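Local coordinates for protein beta-glucuronidase (Dictyoglomus thermophilum, PDB 6XXW) that probably hydrolyses beta-D-glucuronides, releasing glucuronic acid, as a family 2 glycoside hydrolase, at residues K197-I202 against L263-L268; V212-E217 against F223-R228; Y470-D475 against L520-E525; Y484-D489 against K532-V537. All coordinates share one frame; numbering follows the deposited sequence.

Interaction 1: K197-I202 against L263-L268; sequences KDFSVI and LEIKLL
Phe-199 and Val-201 meet Leu-263 and Ile-265 across the interior of a beta sandwich, their strand axes 10.6 Å apart and inclined at 140°. Phe-199 is the side chain to follow. Its CB already lies 4.0 Å from Ile-265 CD1. The first torsion (chi1 64°) places CG between the backbone N and the carbonyl carbon and stands the ring up into the interior. CG then approaches the same methyl, at 3.6 Å from Ile-265 CD1, and ring atom CD1 is just as near to it. The methyl thus rests over one face of the ring, shifted toward the rim; it is a CH-pi contact, with Ile-265 CD1 3.8 Å from the Phe-199 ring centroid and 22° off the normal. Farther out, CE2 comes obliquely to Leu-263 CD2 at 3.9 Å. That leucine methyl is shared, since Val-201 CG2 reaches Leu-263 CD2 at 3.6 Å. Asp-198, turned away from the interior, forms a salt bridge with Lys-403, and along the edge of this outermost strand Asn-404 bonds Phe-199 O and Val-201 N. No hydrogen bond joins the two segments, so the layers cohere here through dispersion and the exclusion of water.

Interaction 2: V212-E217 against F223-R228; sequences VKYSIE and FQVILR
Val-212, Tyr-214 and Ile-216 face Leu-227, Val-225 and Phe-223 in order, as opposed residues of the two sheets in the immunoglobulin-like beta sandwich of a family 2 glycoside hydrolase. Strands 209-217 and 223-228 follow each other in the chain but belong to different sheets, with axes 10.2 Å apart at 141°. One CH-pi contact joins them: Ile-216 CG2 sits over a face of Phe-223, 4.2 Å from the ring centroid and 25° off the normal. The other contacts are plain apolar ones. Ile-216 CD1 bridges two residues, lying 3.9 Å both from Phe-223 CG and from Val-225 CG2. Val-212 CG2 meets Leu-227 CD2 at 4.2 Å, a looser touch at one end. In Tyr-214, chi1 of 73° sets CG between the backbone N and the carbonyl carbon and directs the ring at Val-225, whose CG1 lies over one ring face, offset to the rim. Among the side chains that touch across the layers, Tyr-214 carries a polar end, its OH hydrogen-bonded to Gly-240 O and Asn-238 ND2; these bonds satisfy a hydroxyl at the end of a buried side chain. Beside that hydroxyl, Val-225 CG2 packs 3.6 Å from Tyr-214 CZ.

Interaction 3: Y470-D475 against L520-E525; sequences YSWYTD and LMFTEE
Trp-472, in an irregular loop, comes within 7.6 Å (CA to CA) of Met-521, which with Phe-522 occupies the centre of a type II beta turn from Leu-520 to Thr-523. Both turn residues meet the indole, Met-521 over a face and Phe-522 at its edge. Met-521 crosses the six-membered ring at a slant: CB is 3.6 Å from Trp-472 CZ3, and the bend at chi3 (75°) carries CE over the face, 3.5 Å from the centroid of the Trp-472 six-membered ring and almost on the normal. SD stays higher above the same face, a Met-aromatic contact. Phe-522 instead receives the indole edge on its own face, a T-shaped pair with planes at 67° and Trp-472 CZ2 3.9 Å from Phe-522 CZ. Leu-520 O accepts both Thr-523 N and, at 2.6 Å, Thr-523 OG1, which also caps the helix at Tyr-526 N. In the TIM barrel domain, this joins the loop between strand 463-467 and helix 482-497 to the start of helix 524-538, whose Tyr-526 and Met-530 also touch Trp-472, and Arg-563 of the second subunit packs on Phe-522.

Interaction 4: Y484-D489 against K532-V537; sequences YQLERD and KRFVGV
Leu-486 fills the tight half of this helix pair, pressing between Phe-534 and Val-537. With CG anti to the backbone N (chi1 -177°), it extends CD2 toward the other helix, to 3.6 Å from Phe-534 CD2, an approach oblique to the ring, and to 3.9 Å from Val-537 CB. The axes of the two segments run in a similar direction, 9.7 Å apart and crossing at -35°. Toward the solvent the contact thins. Val-537 CG1 rests against the backbone of Glu-487 and touches its side chain just at CB, 4.0 Å away. Beyond CB the glutamate stretches off to salt bridges with Arg-540 and Arg-491, which probably favour its charged form. Helices 482-497 and 524-538 are successive outer helices of the TIM barrel, following strands 463-467 and 501-505; helix 580-591 packs on helix 524-538 through Val-535, and Met-162 of the second subunit packs on Tyr-484 of helix 482-497.

How the interactions relate
Interactions 1 and 2 belong to a single core, their centres 5 Å apart: each pairs one strand of the three-stranded sheet with one strand of the opposing sheet. Within the sheets they are also neighbours, through a probable hydrogen bond from Lys-213 N to Ile-202 O and the Glu-264 to Arg-228 salt bridge. Interactions 3 and 4, in the TIM barrel domain with centres 48 to 53 Å from those of the first two, share helix 524-538. They are joined by Asp-475 and Tyr-470, probably hydrogen-bonded to Gln-485 and Asp-489. All four contacts are buried and lack cross-segment hydrogen bonds, but the sandwich combines aliphatic pairs with methyls over rings, interaction 3 adds a sulfur and a T-shaped aromatic pair, and interaction 4 has a charged rim. Only 3 and 4 adjoin another subunit.

Interaction 1: K197-I202 against L263-L268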
loop_
_atom_site.group_PDB
_atom_site.type_symbol
_atom_site.label_atom_id
_atom_site.label_comp_id
_atom_site.label_asym_id
_atom_site.label_seq_id
_atom_site.Cartn_x
_atom_site.Cartn_y
_atom_site.Cartn_z
ATOM N N LYS A 197 -8.831 47.294 23.324
ATOM C CA LYS A 197 -9.617 46.079 23.509
ATOM C C LYS A 197 -9.944 45.400 22.187
ATOM O O LYS A 197 -9.976 44.166 22.114
ATOM C CB LYS A 197 -10.920 46.390 24.251
ATOM C CG LYS A 197 -10.743 46.906 25.688
ATOM C CD LYS A 197 -12.105 47.085 26.372
ATOM C CE LYS A 197 -12.956 45.823 26.231
ATOM N NZ LYS A 197 -14.129 45.771 27.170
ATOM N N ASP A 198 -10.193 46.190 21.150
ATOM C CA ASP A 198 -10.597 45.690 19.844
ATOM C C ASP A 198 -10.465 46.848 18.868
ATOM O O ASP A 198 -10.321 48.004 19.267
ATOM C CB ASP A 198 -12.034 45.145 19.869
ATOM C CG ASP A 198 -12.302 44.137 18.765
ATOM O OD1 ASP A 198 -11.349 43.645 18.138
ATOM O OD2 ASP A 198 -13.481 43.833 18.522
ATOM N N PHE A 199 -10.508 46.531 17.580
ATOM C CA PHE A 199 -10.669 47.572 16.584
ATOM C C PHE A 199 -11.299 46.937 15.361
ATOM O O PHE A 199 -11.221 45.724 15.164
ATOM C CB PHE A 199 -9.330 48.241 16.238
ATOM C CG PHE A 199 -8.357 47.307 15.602
ATOM C CD1 PHE A 199 -7.511 46.531 16.385
ATOM C CD2 PHE A 199 -8.291 47.183 14.228
ATOM C CE1 PHE A 199 -6.626 45.642 15.801
ATOM C CE2 PHE A 199 -7.393 46.281 13.634
ATOM C CZ PHE A 199 -6.570 45.518 14.426
ATOM N N SER A 200 -11.930 47.767 14.549
ATOM C CA SER A 200 -12.531 47.347 13.295
ATOM C C SER A 200 -11.893 48.134 12.168
ATOM O O SER A 200 -11.652 49.338 12.301
ATOM C CB SER A 200 -14.044 47.571 13.287
ATOM O OG SER A 200 -14.672 46.695 14.201
ATOM N N VAL A 201 -11.615 47.445 11.065
ATOM C CA VAL A 201 -11.057 48.053 9.870
ATOM C C VAL A 201 -11.945 47.686 8.688
ATOM O O VAL A 201 -12.359 46.529 8.553
ATOM C CB VAL A 201 -9.601 47.595 9.646
ATOM C CG1 VAL A 201 -9.162 47.890 8.246
ATOM C CG2 VAL A 201 -8.691 48.311 10.633
ATOM N N ILE A 202 -12.268 48.672 7.859
ATOM C CA ILE A 202 -12.936 48.445 6.583
ATOM C C ILE A 202 -12.143 49.181 5.513
ATOM O O ILE A 202 -11.712 50.319 5.726
ATOM C CB ILE A 202 -14.402 48.925 6.600
ATOM C CG1 ILE A 202 -15.197 48.186 7.681
ATOM C CG2 ILE A 202 -15.053 48.716 5.241
ATOM C CD1 ILE A 202 -16.481 48.896 8.086
ATOM N N LEU A 263 -0.813 47.944 10.268
ATOM C CA LEU A 263 -1.549 48.955 11.006
ATOM C C LEU A 263 -1.024 48.980 12.433
ATOM O O LEU A 263 -1.045 47.952 13.118
ATOM C CB LEU A 263 -3.041 48.641 10.988
ATOM C CG LEU A 263 -3.964 49.628 11.692
ATOM C CD1 LEU A 263 -4.011 50.925 10.924
ATOM C CD2 LEU A 263 -5.363 49.014 11.800
ATOM N N GLU A 264 -0.550 50.143 12.877
ATOM C CA GLU A 264 -0.077 50.324 14.243
ATOM C C GLU A 264 -1.001 51.271 15.000
ATOM O O GLU A 264 -1.250 52.396 14.552
ATOM C CB GLU A 264 1.354 50.863 14.266
ATOM C CG GLU A 264 1.892 51.074 15.677
ATOM C CD GLU A 264 3.212 51.838 15.695
ATOM O OE1 GLU A 264 4.207 51.332 15.133
ATOM O OE2 GLU A 264 3.248 52.941 16.277
ATOM N N ILE A 265 -1.508 50.812 16.141
ATOM C CA ILE A 265 -2.409 51.591 16.982
ATOM C C ILE A 265 -1.696 51.874 18.292
ATOM O O ILE A 265 -1.250 50.945 18.976
ATOM C CB ILE A 265 -3.738 50.859 17.235
ATOM C CG1 ILE A 265 -4.484 50.611 15.919
ATOM C CG2 ILE A 265 -4.609 51.643 18.231
ATOM C CD1 ILE A 265 -5.583 49.557 16.049
ATOM N N LYS A 266 -1.609 53.149 18.656
ATOM C CA LYS A 266 -0.906 53.561 19.865
ATOM C C LYS A 266 -1.864 54.367 20.730
ATOM O O LYS A 266 -2.308 55.447 20.328
ATOM C CB LYS A 266 0.344 54.373 19.522
ATOM N N LEU A 267 -2.198 53.823 21.898
ATOM C CA LEU A 267 -2.911 54.573 22.920
ATOM C C LEU A 267 -1.919 55.406 23.719
ATOM O O LEU A 267 -0.944 54.873 24.256
ATOM C CB LEU A 267 -3.659 53.621 23.849
ATOM C CG LEU A 267 -4.270 54.261 25.097
ATOM C CD1 LEU A 267 -5.494 55.099 24.733
ATOM C CD2 LEU A 267 -4.631 53.185 26.109
ATOM N N LEU A 268 -2.161 56.714 23.805
ATOM C CA LEU A 268 -1.261 57.617 24.531
ATOM C C LEU A 268 -2.081 58.407 25.548
ATOM O O LEU A 268 -2.649 59.449 25.214
ATOM C CB LEU A 268 -0.517 58.533 23.567
ATOM C CG LEU A 268 0.148 57.823 22.382
ATOM C CD1 LEU A 268 0.029 58.656 21.111
ATOM C CD2 LEU A 268 1.601 57.465 22.683
#

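Interaction 2: V212-E217 against F223-R228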
loop_
_atom_site.group_PDB
_atom_site.type_symbol
_atom_site.label_atom_id
_atom_site.label_comp_id
_atom_site.label_asym_id
_atom_site.label_seq_id
_atom_site.Cartn_x
_atom_site.Cartn_y
_atom_site.Cartn_z
ATOM N N VAL A 212 -8.638 53.232 4.481
ATOM C CA VAL A 212 -8.733 52.277 5.565
ATOM C C VAL A 212 -9.473 52.996 6.676
ATOM O O VAL A 212 -8.914 53.892 7.320
ATOM C CB VAL A 212 -7.351 51.789 6.021
ATOM C CG1 VAL A 212 -7.485 50.894 7.227
ATOM C CG2 VAL A 212 -6.639 51.060 4.882
ATOM N N LYS A 213 -10.741 52.642 6.876
ATOM C CA LYS A 213 -11.553 53.257 7.919
ATOM C C LYS A 213 -11.490 52.415 9.183
ATOM O O LYS A 213 -11.520 51.186 9.124
ATOM C CB LYS A 213 -13.002 53.411 7.460
ATOM C CG LYS A 213 -13.167 54.281 6.226
ATOM C CD LYS A 213 -14.604 54.219 5.709
ATOM C CE LYS A 213 -14.922 55.375 4.777
ATOM N NZ LYS A 213 -16.393 55.517 4.549
ATOM N N TYR A 214 -11.378 53.073 10.331
ATOM C CA TYR A 214 -11.146 52.319 11.550
ATOM C C TYR A 214 -11.924 52.919 12.707
ATOM O O TYR A 214 -12.235 54.114 12.730
ATOM C CB TYR A 214 -9.649 52.238 11.902
ATOM C CG TYR A 214 -9.060 53.539 12.422
ATOM C CD1 TYR A 214 -9.109 53.862 13.783
ATOM C CD2 TYR A 214 -8.464 54.449 11.550
ATOM C CE1 TYR A 214 -8.569 55.074 14.263
ATOM C CE2 TYR A 214 -7.933 55.658 12.018
ATOM C CZ TYR A 214 -7.994 55.959 13.371
ATOM O OH TYR A 214 -7.468 57.147 13.835
ATOM N N SER A 215 -12.222 52.058 13.670
ATOM C CA SER A 215 -12.781 52.415 14.963
ATOM C C SER A 215 -12.119 51.538 16.008
ATOM O O SER A 215 -11.894 50.349 15.767
ATOM C CB SER A 215 -14.307 52.213 14.973
ATOM O OG SER A 215 -14.893 53.095 15.905
ATOM N N ILE A 216 -11.794 52.122 17.154
ATOM C CA ILE A 216 -11.087 51.424 18.219
ATOM C C ILE A 216 -11.997 51.334 19.434
ATOM O O ILE A 216 -12.696 52.298 19.768
ATOM C CB ILE A 216 -9.763 52.134 18.584
ATOM C CG1 ILE A 216 -8.800 52.111 17.402
ATOM C CG2 ILE A 216 -9.102 51.467 19.788
ATOM C CD1 ILE A 216 -7.735 53.207 17.456
ATOM N N GLU A 217 -11.981 50.182 20.099
ATOM C CA GLU A 217 -12.719 49.975 21.341
ATOM C C GLU A 217 -11.747 50.034 22.517
ATOM O O GLU A 217 -10.789 49.256 22.575
ATOM C CB GLU A 217 -13.455 48.635 21.318
ATOM N N PHE A 223 -5.525 58.397 20.605
ATOM C CA PHE A 223 -4.880 57.380 19.786
ATOM C C PHE A 223 -4.153 58.022 18.620
ATOM O O PHE A 223 -4.652 58.968 18.005
ATOM C CB PHE A 223 -5.909 56.365 19.256
ATOM C CG PHE A 223 -6.540 55.552 20.325
ATOM C CD1 PHE A 223 -5.960 54.362 20.743
ATOM C CD2 PHE A 223 -7.726 55.964 20.914
ATOM C CE1 PHE A 223 -6.551 53.614 21.740
ATOM C CE2 PHE A 223 -8.311 55.226 21.913
ATOM C CZ PHE A 223 -7.726 54.052 22.331
ATOM N N GLN A 224 -2.968 57.505 18.332
ATOM C CA GLN A 224 -2.290 57.742 17.071
ATOM C C GLN A 224 -2.268 56.424 16.312
ATOM O O GLN A 224 -1.913 55.390 16.881
ATOM C CB GLN A 224 -0.867 58.263 17.279
ATOM C CG GLN A 224 -0.153 58.548 15.966
ATOM C CD GLN A 224 1.318 58.914 16.137
ATOM O OE1 GLN A 224 2.036 58.317 16.942
ATOM N NE2 GLN A 224 1.775 59.892 15.359
ATOM N N VAL A 225 -2.657 56.465 15.044
ATOM C CA VAL A 225 -2.734 55.279 14.197
ATOM C C VAL A 225 -1.870 55.530 12.974
ATOM O O VAL A 225 -1.975 56.588 12.343
ATOM C CB VAL A 225 -4.185 54.965 13.791
ATOM C CG1 VAL A 225 -4.226 53.813 12.817
ATOM C CG2 VAL A 225 -5.036 54.674 15.031
ATOM N N ILE A 226 -1.015 54.568 12.646
ATOM C CA ILE A 226 -0.061 54.695 11.555
ATOM C C ILE A 226 -0.175 53.455 10.684
ATOM O O ILE A 226 -0.352 52.347 11.194
ATOM C CB ILE A 226 1.378 54.858 12.081
ATOM C CG1 ILE A 226 1.519 56.190 12.821
ATOM C CG2 ILE A 226 2.395 54.752 10.955
ATOM C CD1 ILE A 226 2.505 56.116 13.965
ATOM N N LEU A 227 -0.083 53.648 9.374
ATOM C CA LEU A 227 -0.083 52.563 8.412
ATOM C C LEU A 227 1.255 52.566 7.687
ATOM O O LEU A 227 1.702 53.618 7.210
ATOM C CB LEU A 227 -1.232 52.725 7.428
ATOM C CG LEU A 227 -1.598 51.494 6.611
ATOM C CD1 LEU A 227 -2.247 50.458 7.507
ATOM C CD2 LEU A 227 -2.534 51.913 5.514
ATOM N N ARG A 228 1.896 51.397 7.620
ATOM C CA ARG A 228 3.194 51.233 6.985
ATOM C C ARG A 228 3.096 50.223 5.854
ATOM O O ARG A 228 2.354 49.241 5.949
ATOM C CB ARG A 228 4.250 50.752 7.984
ATOM C CG ARG A 228 4.688 51.803 8.964
ATOM C CD ARG A 228 5.689 51.216 9.929
ATOM N NE ARG A 228 6.260 52.254 10.770
ATOM C CZ ARG A 228 5.878 52.481 12.014
ATOM N NH1 ARG A 228 4.916 51.741 12.557
ATOM N NH2 ARG A 228 6.453 53.447 12.709
#

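Interaction 3: Y470-D475 against L520-E525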
loop_
_atom_site.group_PDB
_atom_site.type_symbol
_atom_site.label_atom_id
_atom_site.label_comp_id
_atom_site.label_asym_id
_atom_site.label_seq_id
_atom_site.Cartn_x
_atom_site.Cartn_y
_atom_site.Cartn_z
ATOM N N TYR A 470 -22.449 12.764 -7.860
ATOM C CA TYR A 470 -22.970 11.861 -8.871
ATOM C C TYR A 470 -21.894 10.853 -9.261
ATOM O O TYR A 470 -20.734 11.214 -9.460
ATOM C CB TYR A 470 -23.425 12.650 -10.094
ATOM C CG TYR A 470 -24.536 13.671 -9.822
ATOM C CD1 TYR A 470 -25.769 13.274 -9.334
ATOM C CD2 TYR A 470 -24.333 15.027 -10.070
ATOM C CE1 TYR A 470 -26.781 14.195 -9.102
ATOM C CE2 TYR A 470 -25.332 15.948 -9.846
ATOM C CZ TYR A 470 -26.554 15.527 -9.367
ATOM O OH TYR A 470 -27.551 16.440 -9.135
ATOM N N SER A 471 -22.296 9.588 -9.386
ATOM C CA SER A 471 -21.469 8.412 -9.695
ATOM C C SER A 471 -20.687 7.913 -8.479
ATOM O O SER A 471 -20.036 6.850 -8.583
ATOM C CB SER A 471 -20.497 8.642 -10.864
ATOM O OG SER A 471 -19.255 9.157 -10.411
ATOM N N TRP A 472 -20.742 8.597 -7.330
ATOM C CA TRP A 472 -20.149 8.093 -6.092
ATOM C C TRP A 472 -21.230 7.627 -5.123
ATOM O O TRP A 472 -21.367 6.423 -4.881
ATOM C CB TRP A 472 -19.222 9.128 -5.424
ATOM C CG TRP A 472 -18.533 8.475 -4.251
ATOM C CD1 TRP A 472 -18.896 8.552 -2.931
ATOM C CD2 TRP A 472 -17.430 7.566 -4.313
ATOM N NE1 TRP A 472 -18.066 7.766 -2.164
ATOM C CE2 TRP A 472 -17.164 7.141 -2.989
ATOM C CE3 TRP A 472 -16.634 7.072 -5.359
ATOM C CZ2 TRP A 472 -16.129 6.251 -2.680
ATOM C CZ3 TRP A 472 -15.590 6.184 -5.053
ATOM C CH2 TRP A 472 -15.342 5.794 -3.714
ATOM N N TYR A 473 -22.001 8.544 -4.528
ATOM C CA TYR A 473 -23.033 8.114 -3.585
ATOM C C TYR A 473 -24.295 7.639 -4.294
ATOM O O TYR A 473 -25.062 6.853 -3.721
ATOM C CB TYR A 473 -23.394 9.245 -2.613
ATOM C CG TYR A 473 -22.336 9.492 -1.559
ATOM C CD1 TYR A 473 -21.928 8.474 -0.699
ATOM C CD2 TYR A 473 -21.741 10.742 -1.425
ATOM C CE1 TYR A 473 -20.939 8.697 0.264
ATOM C CE2 TYR A 473 -20.769 10.974 -0.469
ATOM C CZ TYR A 473 -20.372 9.952 0.370
ATOM O OH TYR A 473 -19.407 10.190 1.324
ATOM N N THR A 474 -24.535 8.119 -5.513
ATOM C CA THR A 474 -25.619 7.645 -6.365
ATOM C C THR A 474 -25.024 7.076 -7.646
ATOM O O THR A 474 -23.956 7.510 -8.088
ATOM C CB THR A 474 -26.611 8.781 -6.686
ATOM O OG1 THR A 474 -25.902 9.916 -7.202
ATOM C CG2 THR A 474 -27.363 9.199 -5.428
ATOM N N ASP A 475 -25.701 6.083 -8.231
ATOM C CA ASP A 475 -25.206 5.399 -9.433
ATOM C C ASP A 475 -23.728 5.041 -9.286
ATOM O O ASP A 475 -22.903 5.298 -10.166
ATOM C CB ASP A 475 -25.444 6.243 -10.680
ATOM C CG ASP A 475 -26.902 6.652 -10.824
ATOM O OD1 ASP A 475 -27.744 5.773 -11.089
ATOM O OD2 ASP A 475 -27.208 7.843 -10.654
ATOM N N LEU A 520 -12.273 1.898 -11.179
ATOM C CA LEU A 520 -13.196 1.358 -10.186
ATOM C C LEU A 520 -13.245 2.265 -8.962
ATOM O O LEU A 520 -12.241 2.889 -8.602
ATOM C CB LEU A 520 -12.765 -0.048 -9.731
ATOM C CG LEU A 520 -12.839 -1.200 -10.734
ATOM C CD1 LEU A 520 -12.020 -2.391 -10.249
ATOM C CD2 LEU A 520 -14.299 -1.576 -10.876
ATOM N N MET A 521 -14.405 2.312 -8.293
ATOM C CA MET A 521 -14.495 3.079 -7.048
ATOM C C MET A 521 -13.370 2.681 -6.095
ATOM O O MET A 521 -13.030 1.500 -5.971
ATOM C CB MET A 521 -15.847 2.859 -6.365
ATOM C CG MET A 521 -17.008 3.561 -7.044
ATOM S SD MET A 521 -18.554 3.063 -6.258
ATOM C CE MET A 521 -18.492 3.997 -4.726
ATOM N N PHE A 522 -12.775 3.690 -5.448
ATOM C CA PHE A 522 -11.699 3.645 -4.451
ATOM C C PHE A 522 -10.314 3.630 -5.103
ATOM O O PHE A 522 -9.315 3.607 -4.382
ATOM C CB PHE A 522 -11.830 2.473 -3.458
ATOM C CG PHE A 522 -12.999 2.629 -2.499
ATOM C CD1 PHE A 522 -14.225 2.036 -2.778
ATOM C CD2 PHE A 522 -12.868 3.385 -1.333
ATOM C CE1 PHE A 522 -15.318 2.190 -1.904
ATOM C CE2 PHE A 522 -13.964 3.541 -0.448
ATOM C CZ PHE A 522 -15.180 2.946 -0.747
ATOM N N THR A 523 -10.218 3.689 -6.425
ATOM C CA THR A 523 -8.916 3.779 -7.072
ATOM C C THR A 523 -8.568 5.243 -7.343
ATOM O O THR A 523 -9.440 6.110 -7.404
ATOM C CB THR A 523 -8.899 2.988 -8.382
ATOM O OG1 THR A 523 -9.827 3.569 -9.304
ATOM C CG2 THR A 523 -9.320 1.532 -8.124
ATOM N N GLU A 524 -7.267 5.506 -7.500
ATOM C CA GLU A 524 -6.836 6.851 -7.866
ATOM C C GLU A 524 -7.377 7.254 -9.230
ATOM O O GLU A 524 -7.689 8.434 -9.450
ATOM C CB GLU A 524 -5.302 6.938 -7.846
ATOM C CG GLU A 524 -4.685 6.606 -6.486
ATOM C CD GLU A 524 -3.205 7.005 -6.389
ATOM O OE1 GLU A 524 -2.813 8.003 -7.040
ATOM O OE2 GLU A 524 -2.445 6.321 -5.671
ATOM N N GLU A 525 -7.510 6.289 -10.154
ATOM C CA GLU A 525 -8.038 6.592 -11.479
ATOM C C GLU A 525 -9.479 7.078 -11.401
ATOM O O GLU A 525 -9.856 8.038 -12.082
ATOM C CB GLU A 525 -7.947 5.356 -12.379
ATOM C CG GLU A 525 -6.548 5.128 -12.955
ATOM C CD GLU A 525 -5.598 4.506 -11.943
ATOM O OE1 GLU A 525 -6.072 4.073 -10.864
ATOM O OE2 GLU A 525 -4.383 4.456 -12.227
#

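Interaction 4: Y484-D489 against K532-V537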
loop_
_atom_site.group_PDB
_atom_site.type_symbol
_atom_site.label_atom_id
_atom_site.label_comp_id
_atom_site.label_asym_id
_atom_site.label_seq_id
_atom_site.Cartn_x
_atom_site.Cartn_y
_atom_site.Cartn_z
ATOM N N TYR A 484 -24.739 14.327 -17.872
ATOM C CA TYR A 484 -26.196 14.429 -17.901
ATOM C C TYR A 484 -26.735 15.019 -16.603
ATOM O O TYR A 484 -27.480 16.004 -16.612
ATOM C CB TYR A 484 -26.784 13.034 -18.142
ATOM C CG TYR A 484 -28.282 12.948 -18.378
ATOM C CD1 TYR A 484 -28.806 12.991 -19.669
ATOM C CD2 TYR A 484 -29.169 12.774 -17.319
ATOM C CE1 TYR A 484 -30.181 12.891 -19.898
ATOM C CE2 TYR A 484 -30.549 12.677 -17.536
ATOM C CZ TYR A 484 -31.045 12.733 -18.829
ATOM O OH TYR A 484 -32.407 12.633 -19.061
ATOM N N GLN A 485 -26.351 14.435 -15.469
ATOM C CA GLN A 485 -26.970 14.820 -14.205
ATOM C C GLN A 485 -26.464 16.169 -13.706
ATOM O O GLN A 485 -27.249 16.994 -13.219
ATOM C CB GLN A 485 -26.722 13.732 -13.162
ATOM C CG GLN A 485 -27.258 12.367 -13.565
ATOM C CD GLN A 485 -26.984 11.304 -12.523
ATOM O OE1 GLN A 485 -26.028 11.406 -11.760
ATOM N NE2 GLN A 485 -27.826 10.270 -12.486
ATOM N N LEU A 486 -25.163 16.420 -13.824
ATOM C CA LEU A 486 -24.609 17.621 -13.215
ATOM C C LEU A 486 -25.032 18.867 -13.973
ATOM O O LEU A 486 -25.371 19.884 -13.357
ATOM C CB LEU A 486 -23.085 17.527 -13.137
ATOM C CG LEU A 486 -22.433 18.732 -12.446
ATOM C CD1 LEU A 486 -22.905 18.857 -11.004
ATOM C CD2 LEU A 486 -20.897 18.637 -12.530
ATOM N N GLU A 487 -25.033 18.809 -15.310
ATOM C CA GLU A 487 -25.431 19.991 -16.070
ATOM C C GLU A 487 -26.896 20.332 -15.833
ATOM O O GLU A 487 -27.236 21.502 -15.623
ATOM C CB GLU A 487 -25.174 19.797 -17.565
ATOM C CG GLU A 487 -25.801 20.914 -18.399
ATOM C CD GLU A 487 -25.131 21.115 -19.746
ATOM O OE1 GLU A 487 -25.486 22.093 -20.436
ATOM O OE2 GLU A 487 -24.260 20.301 -20.123
ATOM N N ARG A 488 -27.776 19.329 -15.862
ATOM C CA ARG A 488 -29.187 19.573 -15.579
ATOM C C ARG A 488 -29.382 20.171 -14.190
ATOM O O ARG A 488 -30.186 21.093 -14.007
ATOM C CB ARG A 488 -29.985 18.273 -15.701
ATOM C CG ARG A 488 -30.213 17.814 -17.135
ATOM C CD ARG A 488 -30.482 16.308 -17.211
ATOM N NE ARG A 488 -31.801 15.958 -16.705
ATOM C CZ ARG A 488 -32.911 16.006 -17.435
ATOM N NH1 ARG A 488 -32.852 16.393 -18.703
ATOM N NH2 ARG A 488 -34.077 15.672 -16.899
ATOM N N ASP A 489 -28.677 19.637 -13.194
ATOM C CA ASP A 489 -28.844 20.118 -11.826
ATOM C C ASP A 489 -28.404 21.568 -11.699
ATOM O O ASP A 489 -29.162 22.417 -11.213
ATOM C CB ASP A 489 -28.057 19.232 -10.860
ATOM C CG ASP A 489 -28.380 19.531 -9.407
ATOM O OD1 ASP A 489 -29.559 19.780 -9.102
ATOM O OD2 ASP A 489 -27.466 19.499 -8.572
ATOM N N LYS A 532 -12.351 15.103 -13.218
ATOM C CA LYS A 532 -12.154 15.645 -14.561
ATOM C C LYS A 532 -13.479 15.863 -15.282
ATOM O O LYS A 532 -13.668 16.879 -15.962
ATOM C CB LYS A 532 -11.256 14.701 -15.365
ATOM C CG LYS A 532 -11.065 15.082 -16.816
ATOM C CD LYS A 532 -10.044 14.163 -17.487
ATOM C CE LYS A 532 -10.661 12.828 -17.893
ATOM N NZ LYS A 532 -9.759 12.031 -18.794
ATOM N N ARG A 533 -14.411 14.921 -15.149
ATOM C CA ARG A 533 -15.684 15.042 -15.851
ATOM C C ARG A 533 -16.562 16.116 -15.223
ATOM O O ARG A 533 -17.286 16.827 -15.930
ATOM C CB ARG A 533 -16.398 13.692 -15.861
ATOM C CG ARG A 533 -15.672 12.640 -16.689
ATOM C CD ARG A 533 -16.446 11.343 -16.710
ATOM N NE ARG A 533 -17.585 11.410 -17.619
ATOM C CZ ARG A 533 -18.026 10.383 -18.339
ATOM N NH1 ARG A 533 -17.418 9.207 -18.254
ATOM N NH2 ARG A 533 -19.075 10.529 -19.139
ATOM N N PHE A 534 -16.518 16.242 -13.897
ATOM C CA PHE A 534 -17.259 17.315 -13.235
ATOM C C PHE A 534 -16.807 18.687 -13.745
ATOM O O PHE A 534 -17.632 19.522 -14.129
ATOM C CB PHE A 534 -17.068 17.228 -11.718
ATOM C CG PHE A 534 -18.090 16.385 -10.998
ATOM C CD1 PHE A 534 -18.184 15.019 -11.223
ATOM C CD2 PHE A 534 -18.940 16.964 -10.060
ATOM C CE1 PHE A 534 -19.114 14.247 -10.530
ATOM C CE2 PHE A 534 -19.879 16.201 -9.376
ATOM C CZ PHE A 534 -19.964 14.840 -9.603
ATOM N N VAL A 535 -15.492 18.941 -13.773
ATOM C CA VAL A 535 -15.053 20.292 -14.132
ATOM C C VAL A 535 -15.227 20.585 -15.620
ATOM O O VAL A 535 -15.380 21.757 -15.998
ATOM C CB VAL A 535 -13.610 20.564 -13.675
ATOM C CG1 VAL A 535 -13.515 20.410 -12.152
ATOM C CG2 VAL A 535 -12.594 19.668 -14.419
ATOM N N GLY A 536 -15.253 19.555 -16.474
ATOM C CA GLY A 536 -15.616 19.777 -17.864
ATOM C C GLY A 536 -17.017 20.333 -18.014
ATOM O O GLY A 536 -17.280 21.138 -18.912
ATOM N N VAL A 537 -17.936 19.912 -17.139
ATOM C CA VAL A 537 -19.280 20.480 -17.131
ATOM C C VAL A 537 -19.238 21.941 -16.689
ATOM O O VAL A 537 -19.838 22.815 -17.325
ATOM C CB VAL A 537 -20.205 19.650 -16.224
ATOM C CG1 VAL A 537 -21.523 20.375 -16.017
ATOM C CG2 VAL A 537 -20.437 18.271 -16.803
#